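Local coordinates for exopolysaccharide biosynthesis protein (PDB 6TGF) that probably cleaves exopolysaccharide as a glycan biofilm-modifying hydrolase, using a parallel beta-helix like that of bacteriophage tailspikes, at residues R294-M299 / E328-I333; W533-N538 / V629-A634. One frame throughout, in Å; residues are numbered along the deposited sequence.

Contact 1: residues R294-M299 / E328-I333; sequences RISGAM and EISNLI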
loop_
_atom_site.group_PDB
_atom_site.type_symbol
_atom_site.label_atom_id
_atom_site.label_comp_id
_atom_site.label_asym_id
_atom_site.label_seq_id
_atom_site.Cartn_x
_atom_site.Cartn_y
_atom_site.Cartn_z
ATOM N N ARG B 294 9.975 -18.657 10.011
ATOM C CA ARG B 294 8.560 -18.255 9.811
ATOM C C ARG B 294 7.740 -18.768 11.000
ATOM O O ARG B 294 8.014 -19.883 11.477
ATOM C CB ARG B 294 8.021 -18.791 8.481
ATOM C CG ARG B 294 6.535 -18.543 8.265
ATOM C CD ARG B 294 6.013 -19.252 7.034
ATOM N NE ARG B 294 4.570 -19.109 6.875
ATOM C CZ ARG B 294 3.647 -19.794 7.548
ATOM N NH1 ARG B 294 3.994 -20.690 8.458
ATOM N NH2 ARG B 294 2.364 -19.575 7.309
ATOM N N ILE B 295 6.786 -17.961 11.465
ATOM C CA ILE B 295 5.803 -18.346 12.519
ATOM C C ILE B 295 4.496 -17.597 12.234
ATOM O O ILE B 295 4.551 -16.370 12.029
ATOM C CB ILE B 295 6.379 -18.088 13.928
ATOM C CG1 ILE B 295 5.532 -18.744 15.020
ATOM C CG2 ILE B 295 6.584 -16.604 14.194
ATOM C CD1 ILE B 295 6.310 -19.064 16.274
ATOM N N SER B 296 3.376 -18.321 12.161
ATOM C CA SER B 296 2.062 -17.785 11.719
ATOM C C SER B 296 0.921 -18.459 12.486
ATOM O O SER B 296 1.017 -19.674 12.748
ATOM C CB SER B 296 1.893 -17.951 10.232
ATOM O OG SER B 296 0.765 -17.223 9.766
ATOM N N GLY B 297 -0.112 -17.683 12.828
ATOM C CA GLY B 297 -1.397 -18.185 13.352
ATOM C C GLY B 297 -2.342 -18.553 12.224
ATOM O O GLY B 297 -1.969 -18.348 11.052
ATOM N N ALA B 298 -3.528 -19.069 12.566
ATOM C CA ALA B 298 -4.555 -19.581 11.625
ATOM C C ALA B 298 -4.639 -18.679 10.388
ATOM O O ALA B 298 -5.048 -17.509 10.537
ATOM C CB ALA B 298 -5.889 -19.674 12.324
ATOM N N MET B 299 -4.263 -19.208 9.218
ATOM C CA MET B 299 -4.265 -18.481 7.919
ATOM C C MET B 299 -5.698 -18.408 7.381
ATOM O O MET B 299 -6.045 -19.206 6.485
ATOM C CB MET B 299 -3.362 -19.169 6.888
ATOM C CG MET B 299 -1.880 -18.977 7.156
ATOM S SD MET B 299 -0.827 -19.762 5.907
ATOM C CE MET B 299 -1.188 -21.494 6.201
ATOM N N GLU B 328 9.442 -14.031 9.310
ATOM C CA GLU B 328 8.021 -13.696 9.023
ATOM C C GLU B 328 7.172 -14.067 10.248
ATOM O O GLU B 328 7.145 -15.263 10.605
ATOM C CB GLU B 328 7.539 -14.421 7.764
ATOM C CG GLU B 328 8.419 -14.185 6.546
ATOM C CD GLU B 328 7.959 -14.857 5.261
ATOM O OE1 GLU B 328 7.414 -15.979 5.336
ATOM O OE2 GLU B 328 8.148 -14.256 4.183
ATOM N N ILE B 329 6.541 -13.071 10.881
ATOM C CA ILE B 329 5.529 -13.247 11.968
ATOM C C ILE B 329 4.195 -12.692 11.461
ATOM O O ILE B 329 4.187 -11.537 10.995
ATOM C CB ILE B 329 5.956 -12.545 13.274
ATOM C CG1 ILE B 329 7.444 -12.734 13.582
ATOM C CG2 ILE B 329 5.083 -13.002 14.432
ATOM C CD1 ILE B 329 7.898 -12.029 14.841
ATOM N N SER B 330 3.109 -13.466 11.553
ATOM C CA SER B 330 1.771 -13.048 11.059
ATOM C C SER B 330 0.642 -13.777 11.796
ATOM O O SER B 330 0.839 -14.937 12.197
ATOM C CB SER B 330 1.666 -13.237 9.563
ATOM O OG SER B 330 1.980 -14.570 9.187
ATOM N N ASN B 331 -0.493 -13.091 11.965
ATOM C CA ASN B 331 -1.788 -13.653 12.436
ATOM C C ASN B 331 -1.656 -14.165 13.875
ATOM O O ASN B 331 -2.166 -15.265 14.151
ATOM C CB ASN B 331 -2.278 -14.766 11.504
ATOM C CG ASN B 331 -2.229 -14.377 10.044
ATOM O OD1 ASN B 331 -2.590 -13.260 9.682
ATOM N ND2 ASN B 331 -1.783 -15.294 9.200
ATOM N N LEU B 332 -1.029 -13.391 14.763
ATOM C CA LEU B 332 -0.831 -13.776 16.187
ATOM C C LEU B 332 -1.276 -12.640 17.114
ATOM O O LEU B 332 -0.877 -11.484 16.875
ATOM C CB LEU B 332 0.643 -14.122 16.420
ATOM C CG LEU B 332 1.129 -15.412 15.763
ATOM C CD1 LEU B 332 2.645 -15.513 15.828
ATOM C CD2 LEU B 332 0.487 -16.632 16.406
ATOM N N ILE B 333 -2.084 -12.977 18.123
ATOM C CA ILE B 333 -2.297 -12.154 19.350
ATOM C C ILE B 333 -1.335 -12.689 20.416
ATOM O O ILE B 333 -1.344 -13.911 20.643
ATOM C CB ILE B 333 -3.767 -12.205 19.819
ATOM C CG1 ILE B 333 -4.741 -11.910 18.674
ATOM C CG2 ILE B 333 -3.979 -11.275 21.005
ATOM C CD1 ILE B 333 -6.206 -12.011 19.044
#

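Contact 2: residues W533-N538 / V629-A634; sequences WLLENN and VFIRLA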
loop_
_atom_site.group_PDB
_atom_site.type_symbol
_atom_site.label_atom_id
_atom_site.label_comp_id
_atom_site.label_asym_id
_atom_site.label_seq_id
_atom_site.Cartn_x
_atom_site.Cartn_y
_atom_site.Cartn_z
ATOM N N TRP B 533 -4.014 34.609 -7.365
ATOM C CA TRP B 533 -4.918 35.735 -7.718
ATOM C C TRP B 533 -4.263 36.645 -8.764
ATOM O O TRP B 533 -3.301 37.355 -8.411
ATOM C CB TRP B 533 -5.275 36.506 -6.444
ATOM C CG TRP B 533 -5.713 35.616 -5.322
ATOM C CD1 TRP B 533 -6.845 34.857 -5.274
ATOM C CD2 TRP B 533 -5.012 35.370 -4.089
ATOM N NE1 TRP B 533 -6.902 34.163 -4.095
ATOM C CE2 TRP B 533 -5.794 34.460 -3.347
ATOM C CE3 TRP B 533 -3.813 35.836 -3.536
ATOM C CZ2 TRP B 533 -5.410 34.005 -2.086
ATOM C CZ3 TRP B 533 -3.434 35.386 -2.289
ATOM C CH2 TRP B 533 -4.224 34.484 -1.576
ATOM N N LEU B 534 -4.774 36.617 -10.000
ATOM C CA LEU B 534 -4.368 37.521 -11.110
ATOM C C LEU B 534 -5.551 38.435 -11.451
ATOM O O LEU B 534 -6.571 37.914 -11.947
ATOM C CB LEU B 534 -3.940 36.683 -12.319
ATOM C CG LEU B 534 -2.838 35.653 -12.063
ATOM C CD1 LEU B 534 -2.617 34.783 -13.291
ATOM C CD2 LEU B 534 -1.537 36.324 -11.648
ATOM N N LEU B 535 -5.418 39.739 -11.179
ATOM C CA LEU B 535 -6.472 40.767 -11.402
ATOM C C LEU B 535 -6.285 41.407 -12.782
ATOM O O LEU B 535 -5.135 41.731 -13.134
ATOM C CB LEU B 535 -6.395 41.824 -10.295
ATOM C CG LEU B 535 -6.809 41.352 -8.902
ATOM C CD1 LEU B 535 -6.619 42.460 -7.878
ATOM C CD2 LEU B 535 -8.252 40.867 -8.896
ATOM N N GLU B 536 -7.388 41.591 -13.516
ATOM C CA GLU B 536 -7.410 42.146 -14.896
ATOM C C GLU B 536 -8.296 43.397 -14.931
ATOM O O GLU B 536 -9.359 43.394 -14.276
ATOM C CB GLU B 536 -7.917 41.090 -15.880
ATOM C CG GLU B 536 -8.053 41.599 -17.306
ATOM C CD GLU B 536 -8.393 40.542 -18.343
ATOM O OE1 GLU B 536 -8.505 39.353 -17.971
ATOM O OE2 GLU B 536 -8.547 40.912 -19.524
ATOM N N ASN B 537 -7.859 44.420 -15.673
ATOM C CA ASN B 537 -8.651 45.639 -15.987
ATOM C C ASN B 537 -8.365 46.048 -17.439
ATOM O O ASN B 537 -7.542 46.964 -17.647
ATOM C CB ASN B 537 -8.364 46.775 -14.999
ATOM C CG ASN B 537 -9.261 47.977 -15.202
ATOM O OD1 ASN B 537 -10.407 47.840 -15.624
ATOM N ND2 ASN B 537 -8.752 49.160 -14.902
ATOM N N ASN B 538 -9.004 45.369 -18.398
ATOM C CA ASN B 538 -8.979 45.732 -19.842
ATOM C C ASN B 538 -10.026 46.828 -20.062
ATOM O O ASN B 538 -11.099 46.536 -20.622
ATOM C CB ASN B 538 -9.173 44.515 -20.753
ATOM C CG ASN B 538 -7.863 43.871 -21.157
ATOM O OD1 ASN B 538 -7.097 43.420 -20.308
ATOM N ND2 ASN B 538 -7.595 43.827 -22.452
ATOM N N VAL B 629 -8.483 45.365 2.790
ATOM C CA VAL B 629 -7.620 46.209 1.910
ATOM C C VAL B 629 -8.289 46.320 0.535
ATOM O O VAL B 629 -8.584 45.267 -0.063
ATOM C CB VAL B 629 -6.192 45.639 1.803
ATOM C CG1 VAL B 629 -5.313 46.465 0.873
ATOM C CG2 VAL B 629 -5.538 45.508 3.170
ATOM N N PHE B 630 -8.521 47.552 0.072
ATOM C CA PHE B 630 -9.045 47.888 -1.277
ATOM C C PHE B 630 -7.937 48.573 -2.084
ATOM O O PHE B 630 -7.144 49.329 -1.488
ATOM C CB PHE B 630 -10.276 48.794 -1.174
ATOM C CG PHE B 630 -11.479 48.167 -0.515
ATOM C CD1 PHE B 630 -11.534 48.011 0.861
ATOM C CD2 PHE B 630 -12.566 47.751 -1.270
ATOM C CE1 PHE B 630 -12.643 47.440 1.467
ATOM C CE2 PHE B 630 -13.676 47.184 -0.661
ATOM C CZ PHE B 630 -13.712 47.028 0.705
ATOM N N ILE B 631 -7.880 48.306 -3.392
ATOM C CA ILE B 631 -6.937 48.968 -4.343
ATOM C C ILE B 631 -7.733 49.483 -5.549
ATOM O O ILE B 631 -8.606 48.744 -6.048
ATOM C CB ILE B 631 -5.787 48.025 -4.759
ATOM C CG1 ILE B 631 -6.273 46.768 -5.487
ATOM C CG2 ILE B 631 -4.930 47.667 -3.554
ATOM C CD1 ILE B 631 -5.226 46.141 -6.381
ATOM N N ARG B 632 -7.453 50.718 -5.972
ATOM C CA ARG B 632 -7.984 51.312 -7.227
ATOM C C ARG B 632 -7.065 50.873 -8.370
ATOM O O ARG B 632 -6.057 51.560 -8.627
ATOM C CB ARG B 632 -8.081 52.837 -7.113
ATOM C CG ARG B 632 -8.845 53.493 -8.254
ATOM C CD ARG B 632 -9.361 54.876 -7.904
ATOM N NE ARG B 632 -10.576 55.187 -8.647
ATOM C CZ ARG B 632 -10.661 56.009 -9.691
ATOM N NH1 ARG B 632 -9.594 56.646 -10.145
ATOM N NH2 ARG B 632 -11.829 56.197 -10.282
ATOM N N LEU B 633 -7.395 49.742 -8.999
ATOM C CA LEU B 633 -6.596 49.125 -10.089
ATOM C C LEU B 633 -6.595 50.077 -11.291
ATOM O O LEU B 633 -7.692 50.493 -11.712
ATOM C CB LEU B 633 -7.198 47.757 -10.432
ATOM C CG LEU B 633 -6.283 46.786 -11.175
ATOM C CD1 LEU B 633 -5.011 46.497 -10.387
ATOM C CD2 LEU B 633 -7.010 45.489 -11.488
ATOM N N ALA B 634 -5.404 50.423 -11.794
ATOM C CA ALA B 634 -5.168 51.431 -12.856
ATOM C C ALA B 634 -5.911 51.044 -14.138
ATOM O O ALA B 634 -6.324 49.878 -14.263
ATOM C CB ALA B 634 -3.688 51.566 -13.115
#

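Contact 1: residues R294-M299 / E328-I333
Strands 294-296 and 328-330 lie side by side as neighbouring rungs of the parallel beta-helix: their axes come within 4.9 Å and run in the same direction to within 2°. Backbone hydrogen bonds hold the register of R294 on E328, I295 on I329 and S296 on S330. I295 N donates to E328 O (2.9 Å), I295 O accepts from S330 N, and G297 N carries the ladder one step past the strand by donating to S330 O (3.0 Å). At N331 segment 328-333 turns a corner in a left-handed helical conformation, beyond which the chain runs on along a different face of the coil.

Apolar contacts line one side of the pair. I295 and I329 stand alongside each other and point the same way, with their CG2 methyls 3.9 Å apart, continuing the aliphatic stacking common inside beta-helices. L332 approaches past the corner: its CD1 lies 4.4 Å from I295 CG2, while its CD2 methyl rests against the backbone N of G297.

Charged and hydroxyl groups occupy the other side, where the second subunit packs. The extended R294 side chain crosses that of E328 at a slant, guanidinium and carboxylate planes 67° apart, and R294 NE stays 4.5 Å from E328 OE1, too far apart for a salt bridge. Each has stronger partners: R294 bonds to I269 O, to Q272 and to N301 of the second subunit, and E328 OE2 accepts from the backbone N of G303 of that subunit. Further along, S330 OG sits between its backbone N and carbonyl carbon (chi1 55°), which turns it to face S296 OG, and the two hydroxyls form a hydrogen bond of 3.0 Å.

Contact 2: residues W533-N538 / V629-A634
L633 reaches across from strand 629-633 so that its CD2 methyl settles against two side chains of strand 534-537, touching L535 CB at 3.9 Å and N537 CB at 4.0 Å. The two strands belong to different antiparallel sheets packed face to face as a beta-sandwich. Their axes cross at -42° and come no closer than 9.3 Å, a spacing bridged by side chains rather than by backbone bonds. L535 and N537, two residues apart, point toward the opposing sheet, as I631 and L633 do from the other strand.

L633 CG lies opposite its backbone N (chi1 -161°), and the second torsion (58°) then sends CD2, rather than CD1, between L535 CB and N537 CB. L535 leans instead beside its N and sends its CD1 methyl to meet that of I631, the two CD1 atoms 4.2 Å apart. M664 and I642 also pack on L535, so the leucine continues into the apolar filling of the sandwich.

N537 closes the end of this row with a polar group. Its ND2 donates to A634 O over 2.6 Å. The carbonyl oxygen lies nearly in the plane of the N537 amide, whereas the donor sits above the plane of the A634 carbonyl. ND2 also bonds to Q541 O, consistent with one amide hydrogen serving each acceptor. The buried nitrogen is thus satisfied by two backbone carbonyls, and the contact pairs nondirectional methyl packing with a directional link from one sheet to the chain just leaving the other.

Following the chain from the N terminus, the two contacts occur in series, neither nested nor crossed. Contact 1 closes first, bringing 328-333 beside 294-299 after 28 intervening residues that contain strands but no helix; this is one circuit of the beta-helix, adding a rung to the coil. The chain then winds through further rungs before entering the beta-sandwich that follows the coil, where contact 2 spans a longer loop of 90 residues and joins strand 534-537, outermost in its sheet within this chain, to strand 626-633 within the other. Their centres lie about 65 Å apart, and the nearest atoms about 48 Å, so each ties together its own region.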